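PDB 5LY8: tail component from Lactobacillus phage J-1, which probably helps the phage recognise its host by binding cell-surface carbohydrate, this chain being the second carbohydrate-binding module of the distal tail protein. Local coordinates for residues Asn58-Pro63 / Asn225-Tyr230; Ser77-Ile82 / Gly208-Phe213; His43-Asn48 / Asn71-Pro76. One frame throughout, in Å; residues are numbered along the deposited sequence. Where two conformers were deposited one is given.

Overall arrangement
Interaction 3 is the first contact to open and to close: the loop 43-48 meets 71-76 on the approach to strand 73-81. Between these two segments the chain passes through 58-63, the first half of interaction 1, whose partner 225-230 comes near the C-terminal end, so interactions 1 and 3 cross. Residues 77-82 continue straight on from 71-76 and find 208-213 across 125 intervening residues; interaction 2 is thus in series with interaction 3 and nested inside interaction 1. Interaction 2 joins two neighbouring strands of one sheet, interaction 3 fastens a surface loop to that sheet, and interaction 1 ties a short hairpin to strand 223-238 of the other sheet, whose Trp226 reaches across to Met78, Ala211 and Phe213 of interaction 2.

Interaction 1. Residues Asn58-Pro63 / Asn225-Tyr230; sequences NGIAYP and NWQDSY. With MG (magnesium ion), chain C.
Ile60 and Asn225 meet through branches that their first torsions bring together at a slant: CG2 of Ile60 points opposite its own backbone N, and CG of Asn225 lies between N and the carbonyl carbon (chi1 69°). Ile60 CG2 comes 3.5 Å from Asn225 CB and also covers one face of the Tyr62 ring near its rim. Asn225 runs beside Tyr62 in the same direction, its amide turned 69° from the ring. Its OD1 accepts an N-H from Gln227, with NE2 and OD1 2.8 Å apart and the bond nearly straight at 167°; OD1 lies close to the Gln227 amide plane. The Gln227 chain runs alongside Ile60, whose CG1 and CD1 lie against the Gln227 chain and amide, while CG2 lies against the amide of Asn225.

Beneath the side chains, Ala61 and Trp226 form a single antiparallel hydrogen-bonded pair, Ala61 N to Trp226 O at 2.8 Å and Trp226 N to Ala61 O at 2.9 Å. This fastens the hairpin strand 60-63 to strand 223-238 of a concanavalin-like fold. The indole of Trp226 leads away between the sheets, where its NE1 bonds Asn98.

At the other end of the pairing the two chains share a magnesium ion. Gly59 O and Gln227 O each bind it at 2.3 Å and stand 3.3 Å apart, two acceptors made compatible by the metal. Asp21 O and three waters complete the six ligands; one water donates to Asp228 OD1 at 2.7 Å, a carboxylate oxygen that His19 also holds. Every first-shell ligand is therefore a neutral carbonyl or water oxygen, and Asp228 probably offsets the metal's charge from the second shell, while the ion links hairpin and strand through backbone atoms.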
ATOM      1  N   ASN A  58      11.451  16.936  -6.526  1.00 13.05           N
ATOM      2  CA  ASN A  58      12.628  16.335  -5.913  1.00 13.78           C
ATOM      3  C   ASN A  58      12.618  14.813  -5.865  1.00 13.53           C
ATOM      4  O   ASN A  58      13.141  14.244  -4.909  1.00 14.68           O
ATOM      5  CB  ASN A  58      12.840  16.933  -4.521  1.00 13.58           C
ATOM      6  CG  ASN A  58      13.241  18.372  -4.624  1.00 13.69           C
ATOM      7  OD1 ASN A  58      13.956  18.735  -5.541  1.00 16.27           O
ATOM      8  ND2 ASN A  58      12.746  19.244  -3.733  1.00 14.52           N
ATOM      9  N   GLY A  59      12.001  14.174  -6.860  1.00 12.52           N
ATOM     10  CA  GLY A  59      11.943  12.713  -6.896  1.00 11.44           C
ATOM     11  C   GLY A  59      10.938  12.142  -5.922  1.00 13.13           C
ATOM     12  O   GLY A  59      11.054  10.983  -5.490  1.00 12.98           O
ATOM     13  N   ILE A  60       9.929  12.952  -5.571  1.00 12.10           N
ATOM     14  CA  ILE A  60       8.934  12.594  -4.574  1.00 11.43           C
ATOM     15  C   ILE A  60       7.530  12.966  -5.049  1.00 12.56           C
ATOM     16  O   ILE A  60       7.323  14.044  -5.618  1.00 12.51           O
ATOM     17  CB  ILE A  60       9.266  13.324  -3.255  1.00 13.08           C
ATOM     18  CG1 ILE A  60      10.658  12.921  -2.708  1.00 13.34           C
ATOM     19  CG2 ILE A  60       8.147  13.068  -2.210  1.00 12.84           C
ATOM     20  CD1 ILE A  60      11.223  13.935  -1.593  1.00 16.67           C
ATOM     21  N   ALA A  61       6.574  12.056  -4.825  1.00 11.73           N
ATOM     22  CA  ALA A  61       5.165  12.300  -5.104  1.00 11.55           C
ATOM     23  C   ALA A  61       4.471  12.774  -3.833  1.00 13.06           C
ATOM     24  O   ALA A  61       4.576  12.121  -2.771  1.00 13.04           O
ATOM     25  CB  ALA A  61       4.499  11.049  -5.641  1.00 12.99           C
ATOM     26  N   TYR A  62       3.719  13.885  -3.945  1.00 11.77           N
ATOM     27  CA  TYR A  62       2.994  14.487  -2.837  1.00 11.76           C
ATOM     28  C   TYR A  62       1.507  14.386  -3.139  1.00 13.56           C
ATOM     29  O   TYR A  62       0.996  15.119  -3.979  1.00 13.60           O
ATOM     30  CB  TYR A  62       3.415  15.958  -2.688  1.00 13.25           C
ATOM     31  CG  TYR A  62       4.849  16.126  -2.242  1.00 12.94           C
ATOM     32  CD1 TYR A  62       5.197  16.044  -0.894  1.00 12.74           C
ATOM     33  CD2 TYR A  62       5.864  16.316  -3.167  1.00 13.01           C
ATOM     34  CE1 TYR A  62       6.520  16.182  -0.481  1.00 12.71           C
ATOM     35  CE2 TYR A  62       7.183  16.466  -2.765  1.00 13.08           C
ATOM     36  CZ  TYR A  62       7.509  16.393  -1.430  1.00 14.28           C
ATOM     37  OH  TYR A  62       8.836  16.510  -1.092  1.00 14.58           O
ATOM     38  N   PRO A  63       0.800  13.425  -2.527  1.00 12.67           N
ATOM     39  CA  PRO A  63      -0.636  13.332  -2.801  1.00 13.52           C
ATOM     40  C   PRO A  63      -1.368  14.574  -2.287  1.00 15.33           C
ATOM     41  O   PRO A  63      -1.015  15.115  -1.234  1.00 16.17           O
ATOM     42  CB  PRO A  63      -1.077  12.071  -2.061  1.00 14.87           C
ATOM     43  CG  PRO A  63      -0.004  11.727  -1.137  1.00 17.20           C
ATOM     44  CD  PRO A  63       1.266  12.432  -1.545  1.00 14.21           C
ATOM     45  N   ASN A 225       4.419  11.532   1.953  1.00 10.65           N
ATOM     46  CA  ASN A 225       4.955  11.607   0.617  1.00 10.63           C
ATOM     47  C   ASN A 225       5.462  10.231   0.201  1.00 11.14           C
ATOM     48  O   ASN A 225       5.690   9.370   1.061  1.00 11.18           O
ATOM     49  CB  ASN A 225       5.952  12.748   0.441  1.00 11.47           C
ATOM     50  CG  ASN A 225       7.254  12.605   1.146  1.00 11.64           C
ATOM     51  OD1 ASN A 225       7.970  11.616   0.946  1.00 12.21           O
ATOM     52  ND2 ASN A 225       7.571  13.577   1.999  1.00 12.26           N
ATOM     53  N   TRP A 226       5.573   9.997  -1.109  1.00 10.75           N
ATOM     54  CA  TRP A 226       5.838   8.675  -1.675  1.00 10.38           C
ATOM     55  C   TRP A 226       7.036   8.849  -2.585  1.00 10.97           C
ATOM     56  O   TRP A 226       6.992   9.619  -3.548  1.00 11.34           O
ATOM     57  CB  TRP A 226       4.581   8.281  -2.434  1.00 10.29           C
ATOM     58  CG  TRP A 226       4.570   6.952  -3.127  1.00  9.39           C
ATOM     59  CD1 TRP A 226       5.262   5.817  -2.794  1.00 10.09           C
ATOM     60  CD2 TRP A 226       3.714   6.603  -4.220  1.00  9.37           C
ATOM     61  NE1 TRP A 226       4.883   4.778  -3.627  1.00 10.37           N
ATOM     62  CE2 TRP A 226       3.944   5.245  -4.515  1.00 10.25           C
ATOM     63  CE3 TRP A 226       2.796   7.321  -5.007  1.00 10.84           C
ATOM     64  CZ2 TRP A 226       3.293   4.595  -5.570  1.00  9.76           C
ATOM     65  CZ3 TRP A 226       2.134   6.674  -6.032  1.00 10.79           C
ATOM     66  CH2 TRP A 226       2.386   5.329  -6.310  1.00 10.86           C
ATOM     67  N   GLN A 227       8.158   8.206  -2.224  1.00 10.26           N
ATOM     68  CA  GLN A 227       9.446   8.494  -2.859  1.00 10.82           C
ATOM     69  C   GLN A 227       9.902   7.478  -3.887  1.00 11.12           C
ATOM     70  O   GLN A 227      10.787   7.796  -4.686  1.00 12.19           O
ATOM     71  CB  GLN A 227      10.552   8.694  -1.797  1.00 12.68           C
ATOM     72  CG  GLN A 227      10.104   9.630  -0.661  1.00 14.46           C
ATOM     73  CD  GLN A 227      11.194  10.332   0.114  1.00 16.05           C
ATOM     74  OE1 GLN A 227      12.414  10.102  -0.092  1.00 14.97           O
ATOM     75  NE2 GLN A 227      10.753  11.242   1.000  1.00 13.71           N
ATOM     76  N   ASP A 228       9.320   6.275  -3.897  1.00 11.13           N
ATOM     77  CA  ASP A 228       9.768   5.234  -4.810  1.00 10.31           C
ATOM     78  C   ASP A 228       8.741   4.131  -4.784  1.00 12.05           C
ATOM     79  O   ASP A 228       8.105   3.882  -3.747  1.00 11.46           O
ATOM     80  CB  ASP A 228      11.142   4.680  -4.346  1.00 11.92           C
ATOM     81  CG  ASP A 228      11.884   3.907  -5.417  1.00 12.58           C
ATOM     82  OD1 ASP A 228      12.453   4.551  -6.321  1.00 12.78           O
ATOM     83  OD2 ASP A 228      11.807   2.653  -5.409  1.00 13.87           O
ATOM     84  N   SER A 229       8.583   3.442  -5.918  1.00 10.92           N
ATOM     85  CA  SER A 229       7.685   2.299  -5.998  1.00 10.42           C
ATOM     86  C   SER A 229       8.234   1.284  -6.982  1.00 11.57           C
ATOM     87  O   SER A 229       8.641   1.667  -8.084  1.00 12.69           O
ATOM     88  CB  SER A 229       6.311   2.749  -6.500  1.00 11.75           C
ATOM     89  OG  SER A 229       5.338   1.711  -6.436  1.00 11.78           O
ATOM     90  N   TYR A 230       8.165  -0.012  -6.652  1.00 11.55           N
ATOM     91  CA  TYR A 230       8.512  -1.031  -7.639  1.00 11.36           C
ATOM     92  C   TYR A 230       7.868  -2.327  -7.255  1.00 12.12           C
ATOM     93  O   TYR A 230       7.561  -2.585  -6.082  1.00 11.66           O
ATOM     94  CB  TYR A 230      10.028  -1.202  -7.880  1.00 13.09           C
ATOM     95  CG  TYR A 230      10.842  -1.632  -6.690  1.00 13.22           C
ATOM     96  CD1 TYR A 230      11.020  -2.981  -6.389  1.00 15.08           C
ATOM     97  CD2 TYR A 230      11.501  -0.695  -5.907  1.00 13.13           C
ATOM     98  CE1 TYR A 230      11.835  -3.384  -5.336  1.00 15.14           C
ATOM     99  CE2 TYR A 230      12.301  -1.086  -4.836  1.00 14.40           C
ATOM    100  CZ  TYR A 230      12.475  -2.431  -4.563  1.00 16.51           C
ATOM    101  OH  TYR A 230      13.246  -2.808  -3.477  1.00 19.39           O
TER
HETATM  102 MG    MG C 302      12.309   9.090  -5.885  1.00 14.16          MG
HETATM  103  O   HOH W   1      13.559   7.008  -5.984  1.00 14.02           O
HETATM  104  O   HOH W   2      14.232  10.013  -7.169  1.00 20.69           O
HETATM  105  O   HOH W   3      13.911   9.749  -4.167  1.00 19.12           O

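Interaction 2. Residues Ser77-Ile82 / Gly208-Phe213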
ATOM      1  N   SER A  77      -5.199   8.161  -6.121  1.00 10.77           N
ATOM      2  CA  SER A  77      -4.644   6.839  -6.305  1.00 10.07           C
ATOM      3  C   SER A  77      -3.911   6.732  -7.612  1.00 10.92           C
ATOM      4  O   SER A  77      -4.186   7.483  -8.577  1.00 11.28           O
ATOM      5  CB  SER A  77      -5.707   5.752  -6.211  1.00 11.48           C
ATOM      6  OG  SER A  77      -6.415   5.671  -7.438  1.00 11.22           O
ATOM      7  N   MET A  78      -3.009   5.756  -7.666  1.00 11.22           N
ATOM      8  CA  MET A  78      -2.237   5.424  -8.852  1.00 10.34           C
ATOM      9  C   MET A  78      -2.230   3.912  -8.954  1.00 11.87           C
ATOM     10  O   MET A  78      -2.084   3.224  -7.934  1.00 11.16           O
ATOM     11  CB  MET A  78      -0.826   5.987  -8.734  1.00 11.40           C
ATOM     12  CG  MET A  78      -0.011   5.838 -10.009  1.00 12.26           C
ATOM     13  SD  MET A  78       1.587   6.657  -9.921  1.00 13.34           S
ATOM     14  CE  MET A  78       1.055   8.367  -9.912  1.00 14.87           C
ATOM     15  N   SER A  79      -2.399   3.391 -10.182  0.50 10.78           N
ATOM     16  CA  SER A  79      -2.476   1.951 -10.406  0.50 10.66           C
ATOM     17  C   SER A  79      -1.707   1.555 -11.633  0.50 13.06           C
ATOM     18  O   SER A  79      -1.551   2.351 -12.549  0.50 12.76           O
ATOM     19  CB  SER A  79      -3.933   1.530 -10.617  0.50 11.69           C
ATOM     20  OG  SER A  79      -4.710   1.802  -9.465  0.50  9.04           O
ATOM     21  N   GLY A  80      -1.353   0.282 -11.691  1.00 12.55           N
ATOM     22  CA  GLY A  80      -0.697  -0.272 -12.872  1.00 13.79           C
ATOM     23  C   GLY A  80      -1.011  -1.744 -13.005  1.00 14.87           C
ATOM     24  O   GLY A  80      -1.538  -2.380 -12.081  1.00 13.53           O
ATOM     25  N   THR A  81      -0.665  -2.291 -14.159  1.00 13.45           N
ATOM     26  CA  THR A  81      -0.875  -3.703 -14.466  1.00 13.86           C
ATOM     27  C   THR A  81       0.392  -4.507 -14.269  1.00 15.52           C
ATOM     28  O   THR A  81       1.506  -3.990 -14.440  1.00 15.99           O
ATOM     29  CB  THR A  81      -1.467  -3.895 -15.854  1.00 18.07           C
ATOM     30  OG1 THR A  81      -0.509  -3.471 -16.808  1.00 22.59           O
ATOM     31  CG2 THR A  81      -2.775  -3.168 -16.018  1.00 17.24           C
ATOM     32  N   ILE A  82       0.211  -5.773 -13.885  1.00 13.39           N
ATOM     33  CA  ILE A  82       1.337  -6.669 -13.623  1.00 12.95           C
ATOM     34  C   ILE A  82       1.178  -7.890 -14.510  1.00 15.51           C
ATOM     35  O   ILE A  82       0.231  -8.651 -14.313  1.00 14.74           O
ATOM     36  CB  ILE A  82       1.404  -7.065 -12.128  1.00 14.26           C
ATOM     37  CG1 ILE A  82       1.614  -5.816 -11.250  1.00 14.26           C
ATOM     38  CG2 ILE A  82       2.528  -8.102 -11.875  1.00 15.53           C
ATOM     39  CD1 ILE A  82       1.465  -6.167  -9.752  1.00 15.40           C
ATOM     40  N   GLY A 208      -2.306  -6.714 -10.806  1.00 11.87           N
ATOM     41  CA  GLY A 208      -2.342  -5.266 -10.712  1.00 11.49           C
ATOM     42  C   GLY A 208      -1.978  -4.762  -9.348  1.00 11.28           C
ATOM     43  O   GLY A 208      -1.919  -5.519  -8.373  1.00 10.66           O
ATOM     44  N   TRP A 209      -1.743  -3.442  -9.291  1.00 11.31           N
ATOM     45  CA  TRP A 209      -1.458  -2.776  -8.025  1.00 10.61           C
ATOM     46  C   TRP A 209      -2.147  -1.436  -7.986  1.00 10.94           C
ATOM     47  O   TRP A 209      -2.353  -0.820  -9.040  1.00 11.07           O
ATOM     48  CB  TRP A 209       0.065  -2.610  -7.812  1.00 11.21           C
ATOM     49  CG  TRP A 209       0.734  -1.709  -8.815  1.00 11.28           C
ATOM     50  CD1 TRP A 209       1.229  -2.066 -10.034  1.00 13.57           C
ATOM     51  CD2 TRP A 209       0.985  -0.303  -8.676  1.00 10.84           C
ATOM     52  NE1 TRP A 209       1.763  -0.972 -10.670  1.00 12.82           N
ATOM     53  CE2 TRP A 209       1.619   0.125  -9.860  1.00 13.49           C
ATOM     54  CE3 TRP A 209       0.720   0.649  -7.674  1.00 11.39           C
ATOM     55  CZ2 TRP A 209       2.023   1.451 -10.063  1.00 13.63           C
ATOM     56  CZ3 TRP A 209       1.087   1.967  -7.891  1.00 12.65           C
ATOM     57  CH2 TRP A 209       1.777   2.344  -9.052  1.00 13.80           C
ATOM     58  N   THR A 210      -2.463  -0.978  -6.770  1.00  9.97           N
ATOM     59  CA  THR A 210      -3.002   0.356  -6.533  1.00  9.59           C
ATOM     60  C   THR A 210      -2.361   0.926  -5.283  1.00 10.70           C
ATOM     61  O   THR A 210      -2.256   0.226  -4.274  1.00 11.23           O
ATOM     62  CB  THR A 210      -4.531   0.329  -6.305  1.00 10.59           C
ATOM     63  OG1 THR A 210      -5.193  -0.136  -7.486  1.00 11.38           O
ATOM     64  CG2 THR A 210      -5.105   1.723  -5.941  1.00 11.28           C
ATOM     65  N   ALA A 211      -1.988   2.214  -5.326  1.00  9.42           N
ATOM     66  CA  ALA A 211      -1.548   2.981  -4.158  1.00  9.07           C
ATOM     67  C   ALA A 211      -2.585   4.107  -3.953  1.00  9.44           C
ATOM     68  O   ALA A 211      -2.902   4.808  -4.933  1.00 10.28           O
ATOM     69  CB  ALA A 211      -0.165   3.552  -4.389  1.00  9.56           C
ATOM     70  N   TRP A 212      -3.121   4.268  -2.730  1.00  9.43           N
ATOM     71  CA  TRP A 212      -4.188   5.233  -2.476  1.00  9.24           C
ATOM     72  C   TRP A 212      -3.832   6.010  -1.224  1.00  9.82           C
ATOM     73  O   TRP A 212      -3.422   5.427  -0.221  1.00  9.26           O
ATOM     74  CB  TRP A 212      -5.522   4.474  -2.337  1.00  9.34           C
ATOM     75  CG  TRP A 212      -6.741   5.287  -2.027  1.00  9.19           C
ATOM     76  CD1 TRP A 212      -7.148   6.450  -2.635  1.00 10.78           C
ATOM     77  CD2 TRP A 212      -7.733   4.976  -1.047  1.00  8.49           C
ATOM     78  NE1 TRP A 212      -8.352   6.869  -2.105  1.00  9.99           N
ATOM     79  CE2 TRP A 212      -8.730   5.978  -1.119  1.00  9.83           C
ATOM     80  CE3 TRP A 212      -7.865   3.952  -0.091  1.00  9.12           C
ATOM     81  CZ2 TRP A 212      -9.871   5.956  -0.313  1.00 10.00           C
ATOM     82  CZ3 TRP A 212      -8.991   3.946   0.720  1.00  9.78           C
ATOM     83  CH2 TRP A 212      -9.967   4.946   0.627  1.00 10.46           C
ATOM     84  N   PHE A 213      -4.038   7.346  -1.267  1.00  9.22           N
ATOM     85  CA  PHE A 213      -3.611   8.236  -0.195  1.00  8.76           C
ATOM     86  C   PHE A 213      -4.736   9.174   0.266  1.00 10.04           C
ATOM     87  O   PHE A 213      -4.686  10.385   0.045  1.00 10.80           O
ATOM     88  CB  PHE A 213      -2.416   9.060  -0.664  1.00 10.23           C
ATOM     89  CG  PHE A 213      -1.215   8.253  -1.048  1.00  9.90           C
ATOM     90  CD1 PHE A 213      -1.075   7.746  -2.343  1.00 10.66           C
ATOM     91  CD2 PHE A 213      -0.248   7.948  -0.113  1.00 10.73           C
ATOM     92  CE1 PHE A 213       0.046   7.002  -2.699  1.00 11.70           C
ATOM     93  CE2 PHE A 213       0.861   7.177  -0.466  1.00 12.41           C
ATOM     94  CZ  PHE A 213       0.991   6.702  -1.753  1.00 10.97           C
TER
HETATM   95  O   HOH W   4       2.664  -1.659 -13.359  1.00 18.85           O
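Trp209 lies across Gly80 where strands 73-81 and 208-216 pair antiparallel in one sheet of the concanavalin-like fold. From CB, a chi1 of 64° tips the indole over the neighbouring strand, into the place that the missing Gly80 side chain would take. CG sits 4.0 Å from Gly80 O. CD1 meets Ile82 CG1 at 4.0 Å, the methylene lying at the ring edge and near its plane. NE1 is 3.4 Å from Gly80 CA, and in the ring plane it donates to a water at 2.9 Å that in turn donates to Thr81 O. CE2 lies below Gly80 N, which rests over the face, offset toward the rim. On the six-membered ring, Trp209 CZ3 comes 3.4 Å from Met78 O. Trp209 CH2, at the far end, touches Met78 CG at 4.0 Å, the two side chains pointing the same way. Tyr18 of the other sheet stacks on the indole. Two backbone bonds join Gly80 to Trp209 and two join Met78 to Ala211. On the face carrying Ser77, Ser79 and Thr210, Ser79 OG and Thr210 OG1 share a hydrogen bond of 2.8 Å; the same OG1 also bonds Val35 N.

Interaction 3. Residues His43-Asn48 / Asn71-Pro76; sequences HGNDAN and NYWNGP
Asn71 stretches its amide across the loop at Gly44 and Asn45, CG lying opposite the backbone N (chi1 -174°). Its ND2 sends a nearly straight N-H to a lone pair of Gly44 O, 2.9 Å away, in the plane of that carbonyl. The Asn45 amide stands across it, the two planes 70° apart. The Asp46 carboxylate comes to the same side of the Asn71 amide, its plane turned 79° from it; a water bridges the two groups, donating to Asp46 OD2 and accepting from Asn71 ND2. Asp46 N also donates to Asn71 O at 2.8 Å, so side chain and backbone of Asn71 both grip the loop. In the concanavalin-like fold this pins the surface loop that leads into strand 49-50 against the residues that lead into strand 73-81. Tyr72 brings CB to 3.4 Å from Ala47 O while its ring leads away. Trp73 turns an edge toward the Asn45 amide, nearly perpendicular to it, and meets Phe38 edge-to-face. A second water, in the plane of the Trp73 ring, donates to Asp46 O and Asn48 OD1 and accepts from Trp73 N at 2.9 Å; Asn48 ND2 bonds Thr36 OG1.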
ATOM      1  N   HIS A  43     -17.862   0.488   8.643  1.00 11.76           N
ATOM      2  CA  HIS A  43     -17.476   1.580   9.533  1.00 11.87           C
ATOM      3  C   HIS A  43     -18.475   2.730   9.564  1.00 12.75           C
ATOM      4  O   HIS A  43     -18.181   3.789  10.141  1.00 13.82           O
ATOM      5  CB  HIS A  43     -16.082   2.106   9.151  1.00 11.85           C
ATOM      6  CG  HIS A  43     -14.949   1.173   9.475  1.00 12.45           C
ATOM      7  ND1 HIS A  43     -14.000   1.474  10.460  1.00 13.74           N
ATOM      8  CD2 HIS A  43     -14.601   0.002   8.902  1.00 13.97           C
ATOM      9  CE1 HIS A  43     -13.111   0.500  10.422  1.00 13.19           C
ATOM     10  NE2 HIS A  43     -13.448  -0.441   9.547  1.00 14.20           N
ATOM     11  N   GLY A  44     -19.652   2.540   8.967  1.00 12.97           N
ATOM     12  CA  GLY A  44     -20.654   3.595   8.908  1.00 13.94           C
ATOM     13  C   GLY A  44     -20.320   4.714   7.941  1.00 14.65           C
ATOM     14  O   GLY A  44     -20.902   5.799   8.015  1.00 16.72           O
ATOM     15  N   ASN A  45     -19.386   4.461   7.021  1.00 12.66           N
ATOM     16  CA  ASN A  45     -18.962   5.468   6.054  1.00 12.78           C
ATOM     17  C   ASN A  45     -19.567   5.206   4.689  1.00 13.95           C
ATOM     18  O   ASN A  45     -19.975   4.087   4.361  1.00 14.15           O
ATOM     19  CB  ASN A  45     -17.428   5.476   5.940  1.00 11.79           C
ATOM     20  CG  ASN A  45     -16.745   5.885   7.233  1.00 12.15           C
ATOM     21  OD1 ASN A  45     -17.129   6.864   7.931  1.00 15.71           O
ATOM     22  ND2 ASN A  45     -15.721   5.181   7.590  1.00 11.20           N
ATOM     23  N   ASP A  46     -19.536   6.248   3.849  1.00 13.11           N
ATOM     24  CA  ASP A  46     -19.933   6.099   2.459  1.00 13.83           C
ATOM     25  C   ASP A  46     -18.718   5.621   1.655  1.00 13.75           C
ATOM     26  O   ASP A  46     -17.585   5.539   2.176  1.00 13.44           O
ATOM     27  CB  ASP A  46     -20.533   7.406   1.939  1.00 15.80           C
ATOM     28  CG  ASP A  46     -21.838   7.726   2.659  1.00 25.60           C
ATOM     29  OD1 ASP A  46     -22.612   6.777   2.938  1.00 25.61           O
ATOM     30  OD2 ASP A  46     -22.022   8.892   3.043  1.00 30.90           O
ATOM     31  N   ALA A  47     -18.945   5.270   0.382  1.00 13.36           N
ATOM     32  CA  ALA A  47     -17.920   4.670  -0.442  1.00 12.92           C
ATOM     33  C   ALA A  47     -16.638   5.463  -0.533  1.00 13.09           C
ATOM     34  O   ALA A  47     -16.655   6.672  -0.701  1.00 13.44           O
ATOM     35  CB  ALA A  47     -18.460   4.382  -1.847  1.00 14.89           C
ATOM     36  N   ASN A  48     -15.514   4.731  -0.523  1.00 11.37           N
ATOM     37  CA  ASN A  48     -14.192   5.328  -0.719  1.00 11.56           C
ATOM     38  C   ASN A  48     -14.131   6.064  -2.058  1.00 13.39           C
ATOM     39  O   ASN A  48     -14.653   5.556  -3.061  1.00 13.85           O
ATOM     40  CB  ASN A  48     -13.141   4.220  -0.749  1.00 11.73           C
ATOM     41  CG  ASN A  48     -13.084   3.391   0.511  1.00 11.21           C
ATOM     42  OD1 ASN A  48     -13.405   3.881   1.603  1.00 11.43           O
ATOM     43  ND2 ASN A  48     -12.661   2.132   0.375  1.00 11.93           N
ATOM     44  N   ASN A  71     -18.640  12.037   4.626  1.00 14.73           N
ATOM     45  CA  ASN A  71     -18.659  10.818   5.424  1.00 13.98           C
ATOM     46  C   ASN A  71     -17.839   9.743   4.693  1.00 14.97           C
ATOM     47  O   ASN A  71     -18.201   8.566   4.732  1.00 15.02           O
ATOM     48  CB  ASN A  71     -20.095  10.347   5.712  1.00 15.05           C
ATOM     49  CG  ASN A  71     -20.134   9.171   6.668  1.00 16.58           C
ATOM     50  OD1 ASN A  71     -19.273   9.026   7.549  1.00 18.51           O
ATOM     51  ND2 ASN A  71     -21.133   8.321   6.505  1.00 18.15           N
ATOM     52  N   TYR A  72     -16.724  10.129   4.047  1.00 12.63           N
ATOM     53  CA  TYR A  72     -15.914   9.134   3.344  1.00 12.15           C
ATOM     54  C   TYR A  72     -14.468   9.539   3.256  1.00 12.48           C
ATOM     55  O   TYR A  72     -14.134  10.715   3.371  1.00 12.86           O
ATOM     56  CB  TYR A  72     -16.476   8.809   1.939  1.00 13.32           C
ATOM     57  CG  TYR A  72     -16.704  10.008   1.041  1.00 15.04           C
ATOM     58  CD1 TYR A  72     -15.662  10.555   0.298  1.00 16.82           C
ATOM     59  CD2 TYR A  72     -17.970  10.568   0.898  1.00 17.42           C
ATOM     60  CE1 TYR A  72     -15.868  11.644  -0.547  1.00 18.08           C
ATOM     61  CE2 TYR A  72     -18.192  11.647   0.040  1.00 18.66           C
ATOM     62  CZ  TYR A  72     -17.134  12.190  -0.669  1.00 20.28           C
ATOM     63  OH  TYR A  72     -17.329  13.243  -1.540  1.00 21.50           O
ATOM     64  N   TRP A  73     -13.628   8.539   3.005  1.00 11.21           N
ATOM     65  CA  TRP A  73     -12.205   8.723   2.744  1.00 10.23           C
ATOM     66  C   TRP A  73     -12.034   9.091   1.267  1.00 11.49           C
ATOM     67  O   TRP A  73     -12.636   8.446   0.390  1.00 11.79           O
ATOM     68  CB  TRP A  73     -11.447   7.423   3.053  1.00 10.44           C
ATOM     69  CG  TRP A  73     -11.385   7.088   4.508  1.00 10.05           C
ATOM     70  CD1 TRP A  73     -12.329   6.423   5.243  1.00 12.11           C
ATOM     71  CD2 TRP A  73     -10.378   7.528   5.439  1.00 10.09           C
ATOM     72  NE1 TRP A  73     -11.963   6.402   6.582  1.00 11.26           N
ATOM     73  CE2 TRP A  73     -10.750   7.051   6.714  1.00 11.91           C
ATOM     74  CE3 TRP A  73      -9.167   8.243   5.301  1.00 10.98           C
ATOM     75  CZ2 TRP A  73      -9.969   7.296   7.857  1.00 12.11           C
ATOM     76  CZ3 TRP A  73      -8.386   8.463   6.430  1.00 11.62           C
ATOM     77  CH2 TRP A  73      -8.783   7.983   7.686  1.00 12.04           C
ATOM     78  N   ASN A  74     -11.240  10.127   1.011  1.00 10.76           N
ATOM     79  CA  ASN A  74     -11.018  10.599  -0.357  1.00 11.61           C
ATOM     80  C   ASN A  74      -9.575  11.050  -0.544  1.00 11.90           C
ATOM     81  O   ASN A  74      -9.055  11.815   0.274  1.00 12.20           O
ATOM     82  CB  ASN A  74     -11.973  11.769  -0.662  1.00 12.90           C
ATOM     83  CG  ASN A  74     -11.924  12.267  -2.084  1.00 15.27           C
ATOM     84  OD1 ASN A  74     -11.229  11.718  -2.948  1.00 14.93           O
ATOM     85  ND2 ASN A  74     -12.760  13.270  -2.367  1.00 17.68           N
ATOM     86  N   GLY A  75      -8.906  10.540  -1.574  1.00 10.78           N
ATOM     87  CA  GLY A  75      -7.583  11.025  -1.931  1.00 10.61           C
ATOM     88  C   GLY A  75      -7.156  10.381  -3.224  1.00 11.12           C
ATOM     89  O   GLY A  75      -7.873   9.529  -3.763  1.00 10.74           O
ATOM     90  N   PRO A  76      -5.991  10.773  -3.719  1.00 10.27           N
ATOM     91  CA  PRO A  76      -5.532  10.268  -5.016  1.00 10.63           C
ATOM     92  C   PRO A  76      -5.047   8.838  -4.991  1.00 10.93           C
ATOM     93  O   PRO A  76      -4.543   8.371  -3.969  1.00 10.03           O
ATOM     94  CB  PRO A  76      -4.385  11.220  -5.381  1.00 12.20           C
ATOM     95  CG  PRO A  76      -3.870  11.673  -4.082  1.00 15.91           C
ATOM     96  CD  PRO A  76      -5.075  11.793  -3.172  1.00 11.46           C
TER
HETATM   97  O   HOH W   5     -14.848   5.929   2.882  1.00 11.62           O
HETATM   98  O   HOH W   6     -23.530   9.649   5.099  1.00 37.02           O